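Local coordinates for protein alpha-rhamnosidase (Dictyoglomus thermophilum, PDB 6I60) that probably hydrolyses terminal non-reducing alpha-L-rhamnose residues of alpha-L-rhamnosides, releasing rhamnose from substrates such as flavonoid glycosides, at residues M507-L512 with H820-S825; K477-I482 with S825-F830; S488-I493 with I524-K529. One frame throughout, in Å; residues are numbered along the deposited sequence.

Interaction 1 (M507-L512 with H820-S825); sequences MGDAQL and HIMFGS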
ATOM      1  N   MET A 507      -0.740  -9.872   8.361  1.00 55.53           N
ATOM      2  CA  MET A 507      -2.078  -9.315   8.195  1.00 50.45           C
ATOM      3  C   MET A 507      -2.399  -8.262   9.248  1.00 55.41           C
ATOM      4  O   MET A 507      -3.131  -7.307   8.961  1.00 56.82           O
ATOM      5  CB  MET A 507      -3.111 -10.438   8.239  1.00 50.54           C
ATOM      6  CG  MET A 507      -3.140 -11.293   6.989  1.00 49.85           C
ATOM      7  SD  MET A 507      -4.266 -10.630   5.751  1.00 56.62           S
ATOM      8  CE  MET A 507      -5.815 -11.357   6.292  1.00 53.05           C
ATOM      9  N   GLY A 508      -1.876  -8.416  10.466  1.00 57.50           N
ATOM     10  CA  GLY A 508      -2.196  -7.466  11.520  1.00 54.55           C
ATOM     11  C   GLY A 508      -1.610  -6.090  11.261  1.00 55.01           C
ATOM     12  O   GLY A 508      -2.295  -5.072  11.403  1.00 49.70           O
ATOM     13  N   ASP A 509      -0.332  -6.040  10.879  1.00 51.10           N
ATOM     14  CA  ASP A 509       0.308  -4.757  10.610  1.00 53.19           C
ATOM     15  C   ASP A 509      -0.341  -4.046   9.431  1.00 57.10           C
ATOM     16  O   ASP A 509      -0.438  -2.814   9.427  1.00 52.26           O
ATOM     17  CB  ASP A 509       1.801  -4.959  10.355  1.00 51.42           C
ATOM     18  CG  ASP A 509       2.464  -5.809  11.421  1.00 65.74           C
ATOM     19  OD1 ASP A 509       1.794  -6.713  11.964  1.00 61.85           O
ATOM     20  OD2 ASP A 509       3.655  -5.572  11.718  1.00 74.53           O
ATOM     21  N   ALA A 510      -0.795  -4.804   8.429  1.00 55.88           N
ATOM     22  CA  ALA A 510      -1.432  -4.192   7.269  1.00 51.79           C
ATOM     23  C   ALA A 510      -2.817  -3.656   7.603  1.00 58.76           C
ATOM     24  O   ALA A 510      -3.256  -2.664   7.010  1.00 63.38           O
ATOM     25  CB  ALA A 510      -1.519  -5.203   6.127  1.00 50.90           C
ATOM     26  N   GLN A 511      -3.514  -4.289   8.548  1.00 58.93           N
ATOM     27  CA  GLN A 511      -4.859  -3.847   8.898  1.00 51.01           C
ATOM     28  C   GLN A 511      -4.826  -2.561   9.713  1.00 55.16           C
ATOM     29  O   GLN A 511      -5.606  -1.636   9.454  1.00 57.06           O
ATOM     30  CB  GLN A 511      -5.584  -4.952   9.667  1.00 55.87           C
ATOM     31  CG  GLN A 511      -6.886  -4.511  10.313  1.00 58.64           C
ATOM     32  CD  GLN A 511      -6.725  -4.168  11.782  1.00 58.39           C
ATOM     33  OE1 GLN A 511      -6.033  -4.868  12.525  1.00 51.11           O
ATOM     34  NE2 GLN A 511      -7.365  -3.085  12.209  1.00 64.45           N
ATOM     35  N   LEU A 512      -3.927  -2.481  10.699  1.00 54.87           N
ATOM     36  CA  LEU A 512      -3.913  -1.337  11.605  1.00 52.01           C
ATOM     37  C   LEU A 512      -3.399  -0.073  10.928  1.00 55.83           C
ATOM     38  O   LEU A 512      -3.752   1.036  11.346  1.00 51.10           O
ATOM     39  CB  LEU A 512      -3.065  -1.654  12.835  1.00 48.27           C
ATOM     40  CG  LEU A 512      -3.611  -2.749  13.751  1.00 47.23           C
ATOM     41  CD1 LEU A 512      -2.509  -3.285  14.644  1.00 43.48           C
ATOM     42  CD2 LEU A 512      -4.779  -2.231  14.579  1.00 45.88           C
ATOM     43  N   HIS A 820       9.201  -0.286  11.316  1.00 51.06           N
ATOM     44  CA  HIS A 820       7.907  -0.948  11.337  1.00 52.74           C
ATOM     45  C   HIS A 820       6.788   0.055  11.081  1.00 49.47           C
ATOM     46  O   HIS A 820       6.947   1.264  11.260  1.00 54.84           O
ATOM     47  CB  HIS A 820       7.680  -1.660  12.672  1.00 56.92           C
ATOM     48  CG  HIS A 820       8.116  -3.091  12.671  1.00 58.14           C
ATOM     49  ND1 HIS A 820       9.373  -3.484  12.262  1.00 61.77           N
ATOM     50  CD2 HIS A 820       7.462  -4.225  13.017  1.00 52.06           C
ATOM     51  CE1 HIS A 820       9.475  -4.798  12.366  1.00 65.57           C
ATOM     52  NE2 HIS A 820       8.329  -5.271  12.819  1.00 58.21           N
ATOM     53  N   ILE A 821       5.643  -0.473  10.660  1.00 53.82           N
ATOM     54  CA  ILE A 821       4.501   0.347  10.273  1.00 53.75           C
ATOM     55  C   ILE A 821       3.264   0.076  11.116  1.00 55.87           C
ATOM     56  O   ILE A 821       2.276   0.819  10.994  1.00 59.75           O
ATOM     57  CB  ILE A 821       4.175   0.166   8.772  1.00 55.55           C
ATOM     58  CG1 ILE A 821       3.268   1.287   8.251  1.00 53.64           C
ATOM     59  CG2 ILE A 821       3.568  -1.207   8.516  1.00 55.36           C
ATOM     60  CD1 ILE A 821       3.648   2.665   8.743  1.00 52.02           C
ATOM     61  N   MET A 822       3.282  -0.940  11.983  1.00 52.34           N
ATOM     62  CA  MET A 822       2.081  -1.289  12.737  1.00 54.07           C
ATOM     63  C   MET A 822       1.652  -0.158  13.666  1.00 55.96           C
ATOM     64  O   MET A 822       0.453   0.083  13.850  1.00 58.12           O
ATOM     65  CB  MET A 822       2.313  -2.576  13.528  1.00 54.00           C
ATOM     66  CG  MET A 822       3.703  -2.694  14.132  1.00 60.97           C
ATOM     67  SD  MET A 822       4.007  -4.331  14.826  1.00 63.04           S
ATOM     68  CE  MET A 822       5.193  -3.946  16.110  1.00 58.04           C
ATOM     69  N   PHE A 823       2.614   0.552  14.253  1.00 50.19           N
ATOM     70  CA  PHE A 823       2.298   1.655  15.152  1.00 54.43           C
ATOM     71  C   PHE A 823       1.997   2.959  14.420  1.00 54.44           C
ATOM     72  O   PHE A 823       1.791   3.983  15.081  1.00 56.37           O
ATOM     73  CB  PHE A 823       3.448   1.877  16.141  1.00 50.11           C
ATOM     74  CG  PHE A 823       3.416   0.955  17.330  1.00 51.08           C
ATOM     75  CD1 PHE A 823       2.346   0.970  18.209  1.00 48.41           C
ATOM     76  CD2 PHE A 823       4.459   0.072  17.568  1.00 47.28           C
ATOM     77  CE1 PHE A 823       2.316   0.123  19.303  1.00 44.42           C
ATOM     78  CE2 PHE A 823       4.434  -0.777  18.659  1.00 42.21           C
ATOM     79  CZ  PHE A 823       3.361  -0.750  19.529  1.00 41.89           C
ATOM     80  N   GLY A 824       1.957   2.951  13.088  1.00 48.42           N
ATOM     81  CA  GLY A 824       1.748   4.149  12.301  1.00 45.46           C
ATOM     82  C   GLY A 824       0.319   4.624  12.175  1.00 51.42           C
ATOM     83  O   GLY A 824       0.058   5.580  11.441  1.00 46.24           O
ATOM     84  N   SER A 825      -0.625   3.990  12.876  1.00 51.32           N
ATOM     85  CA  SER A 825      -2.028   4.370  12.774  1.00 47.83           C
ATOM     86  C   SER A 825      -2.317   5.757  13.333  1.00 44.69           C
ATOM     87  O   SER A 825      -3.421   6.269  13.124  1.00 43.92           O
ATOM     88  CB  SER A 825      -2.901   3.339  13.491  1.00 48.70           C
ATOM     89  OG  SER A 825      -2.288   2.889  14.686  1.00 53.60           O
TER
HETATM   90  O   HOH W   1       5.030  -3.160  10.746  1.00 50.42           O

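Interaction 2 (K477-I482 with S825-F830); sequences KIHHNI and SVDAWF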
ATOM      1  N   LYS A 477       7.247  15.851  12.572  1.00 46.33           N
ATOM      2  CA  LYS A 477       8.322  14.870  12.471  1.00 43.88           C
ATOM      3  C   LYS A 477       7.783  13.449  12.594  1.00 48.75           C
ATOM      4  O   LYS A 477       8.239  12.544  11.888  1.00 48.03           O
ATOM      5  CB  LYS A 477       9.385  15.142  13.533  1.00 49.79           C
ATOM      6  CG  LYS A 477      10.130  16.456  13.345  1.00 54.41           C
ATOM      7  CD  LYS A 477      11.113  16.382  12.185  1.00 65.64           C
ATOM      8  CE  LYS A 477      11.664  17.758  11.828  1.00 62.66           C
ATOM      9  NZ  LYS A 477      12.300  17.779  10.477  1.00 42.58           N
ATOM     10  N   ILE A 478       6.814  13.233  13.488  1.00 49.26           N
ATOM     11  CA  ILE A 478       6.158  11.930  13.565  1.00 48.96           C
ATOM     12  C   ILE A 478       5.444  11.626  12.256  1.00 50.87           C
ATOM     13  O   ILE A 478       5.538  10.513  11.721  1.00 46.90           O
ATOM     14  CB  ILE A 478       5.190  11.885  14.763  1.00 52.58           C
ATOM     15  CG1 ILE A 478       5.954  12.053  16.077  1.00 50.13           C
ATOM     16  CG2 ILE A 478       4.403  10.579  14.771  1.00 45.85           C
ATOM     17  CD1 ILE A 478       5.103  12.579  17.210  1.00 43.63           C
ATOM     18  N   HIS A 479       4.728  12.615  11.714  1.00 49.31           N
ATOM     19  CA  HIS A 479       4.065  12.440  10.427  1.00 44.94           C
ATOM     20  C   HIS A 479       5.075  12.157   9.321  1.00 51.56           C
ATOM     21  O   HIS A 479       4.803  11.367   8.408  1.00 53.46           O
ATOM     22  CB  HIS A 479       3.233  13.682  10.103  1.00 49.36           C
ATOM     23  CG  HIS A 479       2.703  13.713   8.703  1.00 48.16           C
ATOM     24  ND1 HIS A 479       1.936  12.697   8.175  1.00 46.57           N
ATOM     25  CD2 HIS A 479       2.823  14.641   7.725  1.00 46.54           C
ATOM     26  CE1 HIS A 479       1.611  12.995   6.930  1.00 46.12           C
ATOM     27  NE2 HIS A 479       2.137  14.169   6.633  1.00 43.72           N
ATOM     28  N   HIS A 480       6.252  12.785   9.390  1.00 51.27           N
ATOM     29  CA  HIS A 480       7.284  12.541   8.386  1.00 49.52           C
ATOM     30  C   HIS A 480       7.841  11.126   8.500  1.00 49.74           C
ATOM     31  O   HIS A 480       8.164  10.495   7.487  1.00 47.33           O
ATOM     32  CB  HIS A 480       8.402  13.580   8.524  1.00 51.92           C
ATOM     33  CG  HIS A 480       9.714  13.148   7.943  1.00 58.86           C
ATOM     34  ND1 HIS A 480      10.647  12.427   8.660  1.00 55.83           N
ATOM     35  CD2 HIS A 480      10.255  13.346   6.717  1.00 54.14           C
ATOM     36  CE1 HIS A 480      11.701  12.194   7.897  1.00 45.39           C
ATOM     37  NE2 HIS A 480      11.489  12.740   6.714  1.00 45.21           N
ATOM     38  N   ASN A 481       7.951  10.609   9.727  1.00 50.57           N
ATOM     39  CA  ASN A 481       8.507   9.274   9.925  1.00 51.63           C
ATOM     40  C   ASN A 481       7.552   8.188   9.448  1.00 52.36           C
ATOM     41  O   ASN A 481       7.998   7.140   8.964  1.00 50.18           O
ATOM     42  CB  ASN A 481       8.853   9.065  11.401  1.00 47.19           C
ATOM     43  CG  ASN A 481      10.140   9.762  11.808  1.00 45.19           C
ATOM     44  OD1 ASN A 481      10.462  10.845  11.318  1.00 45.08           O
ATOM     45  ND2 ASN A 481      10.883   9.140  12.713  1.00 51.02           N
ATOM     46  N   ILE A 482       6.243   8.415   9.573  1.00 56.51           N
ATOM     47  CA  ILE A 482       5.267   7.411   9.158  1.00 50.92           C
ATOM     48  C   ILE A 482       5.194   7.334   7.636  1.00 53.47           C
ATOM     49  O   ILE A 482       5.017   6.251   7.063  1.00 56.31           O
ATOM     50  CB  ILE A 482       3.895   7.716   9.791  1.00 46.72           C
ATOM     51  CG1 ILE A 482       3.936   7.435  11.296  1.00 50.23           C
ATOM     52  CG2 ILE A 482       2.794   6.902   9.135  1.00 44.02           C
ATOM     53  CD1 ILE A 482       2.702   7.886  12.045  1.00 46.44           C
ATOM     54  N   SER A 825      -0.625   3.990  12.876  1.00 51.32           N
ATOM     55  CA  SER A 825      -2.028   4.370  12.774  1.00 47.83           C
ATOM     56  C   SER A 825      -2.317   5.757  13.333  1.00 44.69           C
ATOM     57  O   SER A 825      -3.421   6.269  13.124  1.00 43.92           O
ATOM     58  CB  SER A 825      -2.901   3.339  13.491  1.00 48.70           C
ATOM     59  OG  SER A 825      -2.288   2.889  14.686  1.00 53.60           O
ATOM     60  N   VAL A 826      -1.363   6.373  14.033  1.00 43.44           N
ATOM     61  CA  VAL A 826      -1.604   7.688  14.614  1.00 49.02           C
ATOM     62  C   VAL A 826      -1.690   8.752  13.530  1.00 50.18           C
ATOM     63  O   VAL A 826      -2.326   9.795  13.721  1.00 49.30           O
ATOM     64  CB  VAL A 826      -0.511   8.012  15.649  1.00 46.20           C
ATOM     65  CG1 VAL A 826      -0.766   9.359  16.307  1.00 41.25           C
ATOM     66  CG2 VAL A 826      -0.465   6.924  16.689  1.00 53.86           C
ATOM     67  N   ASP A 827      -1.069   8.507  12.372  1.00 53.38           N
ATOM     68  CA  ASP A 827      -1.133   9.480  11.288  1.00 49.62           C
ATOM     69  C   ASP A 827      -2.561   9.691  10.806  1.00 46.01           C
ATOM     70  O   ASP A 827      -2.900  10.779  10.328  1.00 47.58           O
ATOM     71  CB  ASP A 827      -0.241   9.043  10.130  1.00 52.13           C
ATOM     72  CG  ASP A 827       0.316  10.218   9.357  1.00 56.80           C
ATOM     73  OD1 ASP A 827       1.035  11.039   9.966  1.00 57.12           O
ATOM     74  OD2 ASP A 827       0.027  10.326   8.146  1.00 50.03           O
ATOM     75  N   ALA A 828      -3.411   8.668  10.922  1.00 49.11           N
ATOM     76  CA  ALA A 828      -4.823   8.850  10.606  1.00 52.60           C
ATOM     77  C   ALA A 828      -5.493   9.799  11.590  1.00 47.23           C
ATOM     78  O   ALA A 828      -6.400  10.547  11.210  1.00 46.25           O
ATOM     79  CB  ALA A 828      -5.540   7.502  10.594  1.00 47.90           C
ATOM     80  N   TRP A 829      -5.056   9.786  12.852  1.00 50.91           N
ATOM     81  CA  TRP A 829      -5.608  10.709  13.837  1.00 48.96           C
ATOM     82  C   TRP A 829      -5.245  12.152  13.516  1.00 52.14           C
ATOM     83  O   TRP A 829      -6.029  13.065  13.802  1.00 55.60           O
ATOM     84  CB  TRP A 829      -5.121  10.328  15.235  1.00 48.13           C
ATOM     85  CG  TRP A 829      -5.766  11.106  16.338  1.00 45.73           C
ATOM     86  CD1 TRP A 829      -7.062  11.023  16.750  1.00 44.98           C
ATOM     87  CD2 TRP A 829      -5.139  12.085  17.174  1.00 48.62           C
ATOM     88  NE1 TRP A 829      -7.285  11.893  17.790  1.00 51.08           N
ATOM     89  CE2 TRP A 829      -6.119  12.557  18.070  1.00 53.22           C
ATOM     90  CE3 TRP A 829      -3.845  12.611  17.251  1.00 49.46           C
ATOM     91  CZ2 TRP A 829      -5.847  13.527  19.031  1.00 54.38           C
ATOM     92  CZ3 TRP A 829      -3.577  13.574  18.209  1.00 52.73           C
ATOM     93  CH2 TRP A 829      -4.572  14.023  19.085  1.00 51.31           C
ATOM     94  N   PHE A 830      -4.071  12.380  12.920  1.00 45.28           N
ATOM     95  CA  PHE A 830      -3.676  13.738  12.560  1.00 50.38           C
ATOM     96  C   PHE A 830      -4.594  14.315  11.489  1.00 51.62           C
ATOM     97  O   PHE A 830      -4.906  15.512  11.510  1.00 50.04           O
ATOM     98  CB  PHE A 830      -2.225  13.755  12.076  1.00 41.67           C
ATOM     99  CG  PHE A 830      -1.234  13.303  13.108  1.00 43.44           C
ATOM    100  CD1 PHE A 830      -1.492  13.467  14.459  1.00 45.84           C
ATOM    101  CD2 PHE A 830      -0.037  12.719  12.724  1.00 47.06           C
ATOM    102  CE1 PHE A 830      -0.575  13.055  15.409  1.00 40.49           C
ATOM    103  CE2 PHE A 830       0.882  12.304  13.668  1.00 45.58           C
ATOM    104  CZ  PHE A 830       0.613  12.472  15.012  1.00 45.09           C
TER

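Interaction 3 (S488-I493 with I524-K529); sequences SNLMSI and IGFYRK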
ATOM      1  N   SER A 488       8.342   2.434   2.888  1.00 55.64           N
ATOM      2  CA  SER A 488       9.353   1.406   3.094  1.00 52.06           C
ATOM      3  C   SER A 488       8.751   0.012   3.184  1.00 52.49           C
ATOM      4  O   SER A 488       9.452  -0.972   2.930  1.00 50.82           O
ATOM      5  CB  SER A 488      10.149   1.703   4.363  1.00 48.53           C
ATOM      6  OG  SER A 488      11.154   2.666   4.110  1.00 54.08           O
ATOM      7  N   ASN A 489       7.470  -0.094   3.535  1.00 51.62           N
ATOM      8  CA  ASN A 489       6.803  -1.375   3.708  1.00 51.78           C
ATOM      9  C   ASN A 489       5.738  -1.615   2.644  1.00 55.21           C
ATOM     10  O   ASN A 489       4.703  -2.228   2.919  1.00 56.02           O
ATOM     11  CB  ASN A 489       6.196  -1.472   5.105  1.00 48.95           C
ATOM     12  CG  ASN A 489       7.221  -1.832   6.153  1.00 50.38           C
ATOM     13  OD1 ASN A 489       7.853  -2.886   6.083  1.00 45.21           O
ATOM     14  ND2 ASN A 489       7.400  -0.953   7.133  1.00 54.90           N
ATOM     15  N   LEU A 490       5.980  -1.137   1.423  1.00 51.70           N
ATOM     16  CA  LEU A 490       5.080  -1.347   0.290  1.00 48.73           C
ATOM     17  C   LEU A 490       5.913  -1.932  -0.847  1.00 49.55           C
ATOM     18  O   LEU A 490       6.481  -1.193  -1.656  1.00 54.45           O
ATOM     19  CB  LEU A 490       4.390  -0.047  -0.117  1.00 51.32           C
ATOM     20  CG  LEU A 490       3.299   0.482   0.820  1.00 50.53           C
ATOM     21  CD1 LEU A 490       2.680   1.756   0.264  1.00 49.24           C
ATOM     22  CD2 LEU A 490       2.228  -0.571   1.069  1.00 45.20           C
ATOM     23  N   MET A 491       5.989  -3.256  -0.903  1.00 49.45           N
ATOM     24  CA  MET A 491       6.728  -3.974  -1.941  1.00 55.17           C
ATOM     25  C   MET A 491       5.776  -4.957  -2.620  1.00 54.74           C
ATOM     26  O   MET A 491       5.941  -6.174  -2.497  1.00 58.78           O
ATOM     27  CB  MET A 491       7.946  -4.692  -1.346  1.00 54.59           C
ATOM     28  CG  MET A 491       8.962  -3.762  -0.715  1.00 63.88           C
ATOM     29  SD  MET A 491       9.703  -2.663  -1.932  1.00 57.69           S
ATOM     30  CE  MET A 491      10.132  -3.834  -3.210  1.00 51.38           C
ATOM     31  N   SER A 492       4.769  -4.418  -3.314  1.00 54.37           N
ATOM     32  CA  SER A 492       3.687  -5.186  -3.930  1.00 54.90           C
ATOM     33  C   SER A 492       2.807  -5.849  -2.873  1.00 50.53           C
ATOM     34  O   SER A 492       1.672  -6.242  -3.160  1.00 54.11           O
ATOM     35  CB  SER A 492       4.236  -6.230  -4.910  1.00 59.79           C
ATOM     36  OG  SER A 492       4.647  -7.405  -4.234  1.00 60.18           O
ATOM     37  N   ILE A 493       3.323  -5.976  -1.652  1.00 53.42           N
ATOM     38  CA  ILE A 493       2.539  -6.443  -0.508  1.00 58.62           C
ATOM     39  C   ILE A 493       2.887  -5.602   0.706  1.00 60.21           C
ATOM     40  O   ILE A 493       4.026  -5.146   0.872  1.00 58.51           O
ATOM     41  CB  ILE A 493       2.800  -7.933  -0.194  1.00 58.94           C
ATOM     42  CG1 ILE A 493       4.301  -8.193  -0.037  1.00 56.55           C
ATOM     43  CG2 ILE A 493       2.199  -8.826  -1.272  1.00 57.01           C
ATOM     44  CD1 ILE A 493       4.627  -9.495   0.661  1.00 58.96           C
ATOM     45  N   ILE A 524      -6.124   2.157  -3.592  1.00 52.21           N
ATOM     46  CA  ILE A 524      -7.218   1.286  -4.017  1.00 49.09           C
ATOM     47  C   ILE A 524      -6.718   0.225  -4.992  1.00 53.77           C
ATOM     48  O   ILE A 524      -7.154  -0.932  -4.946  1.00 52.63           O
ATOM     49  CB  ILE A 524      -8.374   2.112  -4.612  1.00 47.41           C
ATOM     50  CG1 ILE A 524      -9.501   1.183  -5.067  1.00 41.40           C
ATOM     51  CG2 ILE A 524      -7.889   2.983  -5.763  1.00 45.32           C
ATOM     52  CD1 ILE A 524     -10.879   1.701  -4.767  1.00 41.86           C
ATOM     53  N   GLY A 525      -5.789   0.590  -5.880  1.00 55.89           N
ATOM     54  CA  GLY A 525      -5.195  -0.406  -6.755  1.00 49.58           C
ATOM     55  C   GLY A 525      -4.306  -1.381  -6.013  1.00 53.74           C
ATOM     56  O   GLY A 525      -4.242  -2.563  -6.366  1.00 52.04           O
ATOM     57  N   PHE A 526      -3.617  -0.908  -4.973  1.00 58.74           N
ATOM     58  CA  PHE A 526      -2.749  -1.780  -4.191  1.00 49.34           C
ATOM     59  C   PHE A 526      -3.559  -2.758  -3.350  1.00 48.22           C
ATOM     60  O   PHE A 526      -3.235  -3.951  -3.287  1.00 46.45           O
ATOM     61  CB  PHE A 526      -1.836  -0.935  -3.303  1.00 42.43           C
ATOM     62  CG  PHE A 526      -0.741  -1.715  -2.643  1.00 39.76           C
ATOM     63  CD1 PHE A 526       0.440  -1.980  -3.315  1.00 47.11           C
ATOM     64  CD2 PHE A 526      -0.889  -2.178  -1.345  1.00 42.70           C
ATOM     65  CE1 PHE A 526       1.454  -2.695  -2.706  1.00 55.01           C
ATOM     66  CE2 PHE A 526       0.121  -2.896  -0.731  1.00 47.54           C
ATOM     67  CZ  PHE A 526       1.294  -3.154  -1.411  1.00 48.63           C
ATOM     68  N   TYR A 527      -4.620  -2.276  -2.700  1.00 48.63           N
ATOM     69  CA  TYR A 527      -5.381  -3.133  -1.799  1.00 52.82           C
ATOM     70  C   TYR A 527      -6.247  -4.128  -2.558  1.00 50.62           C
ATOM     71  O   TYR A 527      -6.501  -5.230  -2.058  1.00 48.29           O
ATOM     72  CB  TYR A 527      -6.233  -2.279  -0.861  1.00 47.71           C
ATOM     73  CG  TYR A 527      -5.434  -1.671   0.268  1.00 46.45           C
ATOM     74  CD1 TYR A 527      -4.393  -2.372   0.861  1.00 40.16           C
ATOM     75  CD2 TYR A 527      -5.715  -0.395   0.736  1.00 54.48           C
ATOM     76  CE1 TYR A 527      -3.658  -1.823   1.889  1.00 51.06           C
ATOM     77  CE2 TYR A 527      -4.984   0.165   1.767  1.00 49.84           C
ATOM     78  CZ  TYR A 527      -3.956  -0.554   2.339  1.00 52.34           C
ATOM     79  OH  TYR A 527      -3.223  -0.004   3.364  1.00 52.18           O
ATOM     80  N   ARG A 528      -6.707  -3.765  -3.757  1.00 49.09           N
ATOM     81  CA  ARG A 528      -7.471  -4.706  -4.568  1.00 42.71           C
ATOM     82  C   ARG A 528      -6.628  -5.921  -4.931  1.00 49.58           C
ATOM     83  O   ARG A 528      -7.126  -7.054  -4.941  1.00 49.95           O
ATOM     84  CB  ARG A 528      -7.991  -4.014  -5.826  1.00 45.33           C
ATOM     85  CG  ARG A 528      -9.307  -3.281  -5.632  1.00 44.39           C
ATOM     86  CD  ARG A 528      -9.657  -2.455  -6.857  1.00 51.87           C
ATOM     87  NE  ARG A 528     -10.815  -2.991  -7.568  1.00 61.45           N
ATOM     88  CZ  ARG A 528     -10.793  -3.400  -8.833  1.00 60.49           C
ATOM     89  NH1 ARG A 528      -9.669  -3.337  -9.535  1.00 51.14           N
ATOM     90  NH2 ARG A 528     -11.897  -3.872  -9.397  1.00 64.70           N
ATOM     91  N   LYS A 529      -5.345  -5.706  -5.227  1.00 53.42           N
ATOM     92  CA  LYS A 529      -4.444  -6.824  -5.481  1.00 47.86           C
ATOM     93  C   LYS A 529      -4.187  -7.622  -4.209  1.00 51.71           C
ATOM     94  O   LYS A 529      -4.127  -8.856  -4.247  1.00 55.97           O
ATOM     95  CB  LYS A 529      -3.129  -6.312  -6.072  1.00 47.55           C
ATOM     96  CG  LYS A 529      -2.090  -7.393  -6.317  1.00 46.64           C
ATOM     97  CD  LYS A 529      -0.914  -7.244  -5.373  1.00 51.50           C
ATOM     98  CE  LYS A 529       0.195  -8.226  -5.711  1.00 59.92           C
ATOM     99  NZ  LYS A 529       0.805  -8.806  -4.483  1.00 61.27           N
TER

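Interaction 1 (M507-L512 with H820-S825)
The backbones draw nearest at Asp509 and Met822, whose CA atoms are 4.4 Å apart where helix 507-512 meets the irregular segment leading into helix 826-835, within the (alpha/alpha)6 barrel expected of a six-hairpin glycosidase. No direct hydrogen bond joins the two segments. One water bridges them instead, donating to Asp509 OD2 at 2.9 Å and accepting from the backbone N of Ile821 at 2.8 Å. CG of Asp509 stands anti to its carbonyl carbon (chi1 -50°), which lays the carboxylate alongside the Met822 side chain, the two pointing the same way. Met822 SD comes 3.4 Å from Asp509 OD2 and also lies in plane at the edge of the His820 ring, whose ND1 is hydrogen-bonded to Ser817 OG. The other carboxylate oxygen, OD1, bonds a triethylene glycol molecule, probably from the crystallisation liquor, which may mark a pocket. With an alanine in place of Asp509, the bridging water would probably lose its acceptor and the Met822 sulfur its polar neighbour. Further along the helix, Leu512 CB rests 4.1 Å from Met822 O, and Leu512 O meets Ser825 CB at 3.3 Å.

Interaction 2 (K477-I482 with S825-F830)
His479 turns CG to the side opposite its backbone nitrogen, and Asp827 CG lies roughly opposite its own (chi1 -150°), so that ring and carboxylate meet between helices 473-488 and 826-835. These are the first and last helices of the helical region that lies between strand 466-470 and strand 837-841, consistent with closing the ring of an (alpha/alpha)6 barrel, as expected of a six-hairpin glycosidase. The axes of the two short helical segments approach to 10.1 Å and run closer to antiparallel than to parallel. Between them His479 ND1 donates to Asp827 OD1 at 2.6 Å, with an N-H...O angle of 153°. The acceptor uses its syn lone pair and lies close to the plane of the imidazole; the ring and carboxylate planes differ by only 7°, a nearly coplanar pair, with a bond somewhat bent from straight. Asp827 OD2 is taken by Asn520 ND2, which fixes the carboxylate from a second side chain, while Phe468 meets the His479 ring edge-to-face.

Apolar groups pack beside this pair. Ile482 runs antiparallel alongside Asp827 and rests its methyls on the aspartate's CB methylene, with Ile482 CD1 at 3.7 Å from Asp827 CB. Ile478 lies athwart the Phe830 side chain, and its CG2 reaches the edge of that ring, 4.1 Å from CE2. His479 CB adds a looser touch, 4.3 Å from Phe830 CD2.

With ND1 donating to Asp827 OD1, the ND1 proton is the one this contact accounts for, and the bond would probably hold the His479 ring against flipping.

Interaction 3 (S488-I493 with I524-K529)
Phe526 and Lys529, one helical turn apart on helix 524-535, both reach the Ser492-Ile493 peptide of the loop that follows helix 473-488. Loop and helix are thus joined within the six-hairpin glycosidase domain by ring packing and a lysine-to-carbonyl bond. Phe526 places CG across from the backbone nitrogen (chi1 -170°), which sends the ring out from the helix toward the loop. Its CZ lies 3.4 Å from Ser492 C and 3.5 Å from Ile493 N, while Ser492 N sits in plane at the ring edge. On another part of the ring, CE2 meets the Leu490 methyl CD2 at 3.6 Å, the leucine branch approaching at a slant. The ring thus fits against a bend of backbone and one aliphatic side chain.

Lys529 bends at chi2 (-111°) and again at chi4. The first bend brings CD to 3.5 Å from Ser492 O, and the second then turns NZ to donate to that same oxygen at 3.0 Å. The ammonium nitrogen stands above the carbonyl plane, 50° out of it, and so does not follow a lone pair. Ile493 CG2 lies 3.5 Å from Lys529 NZ, an aliphatic flank to a polar head. The charge itself is met by a salt bridge to Asp533, and Gln220 O takes a further hydrogen bond, so the buried amine is held by three oxygens.

Around the contact, Phe526 also touches Thr460 and Pro494, Ser492 packs on Ile345 of strand 345-351, and the neighbouring Tyr527 turns to helices 514-520 and 564-576.

All three contacts are core, inside the glycosidase domain; their centres lie about 3 Å (interaction 3), 11 Å (interaction 1) and 16 Å (interaction 2) from the centre of the chain. Interactions 1 and 2 share Ser825, both use the region leading into helix 826-835, and touch where Gly824 O packs 3.6 Å from Ile482 CD1. Interaction 3 meets interaction 1 where Asn489 ND2 lies 3.8 Å from Ile821 CB, but does not touch interaction 2. Their chemistry differs with the elements joined: helix against helix, interaction 2 relies on a direct side-chain hydrogen bond; interaction 1, beside a bound triethylene glycol, is bridged by water; interaction 3 joins a lysine and an aromatic ring to loop backbone.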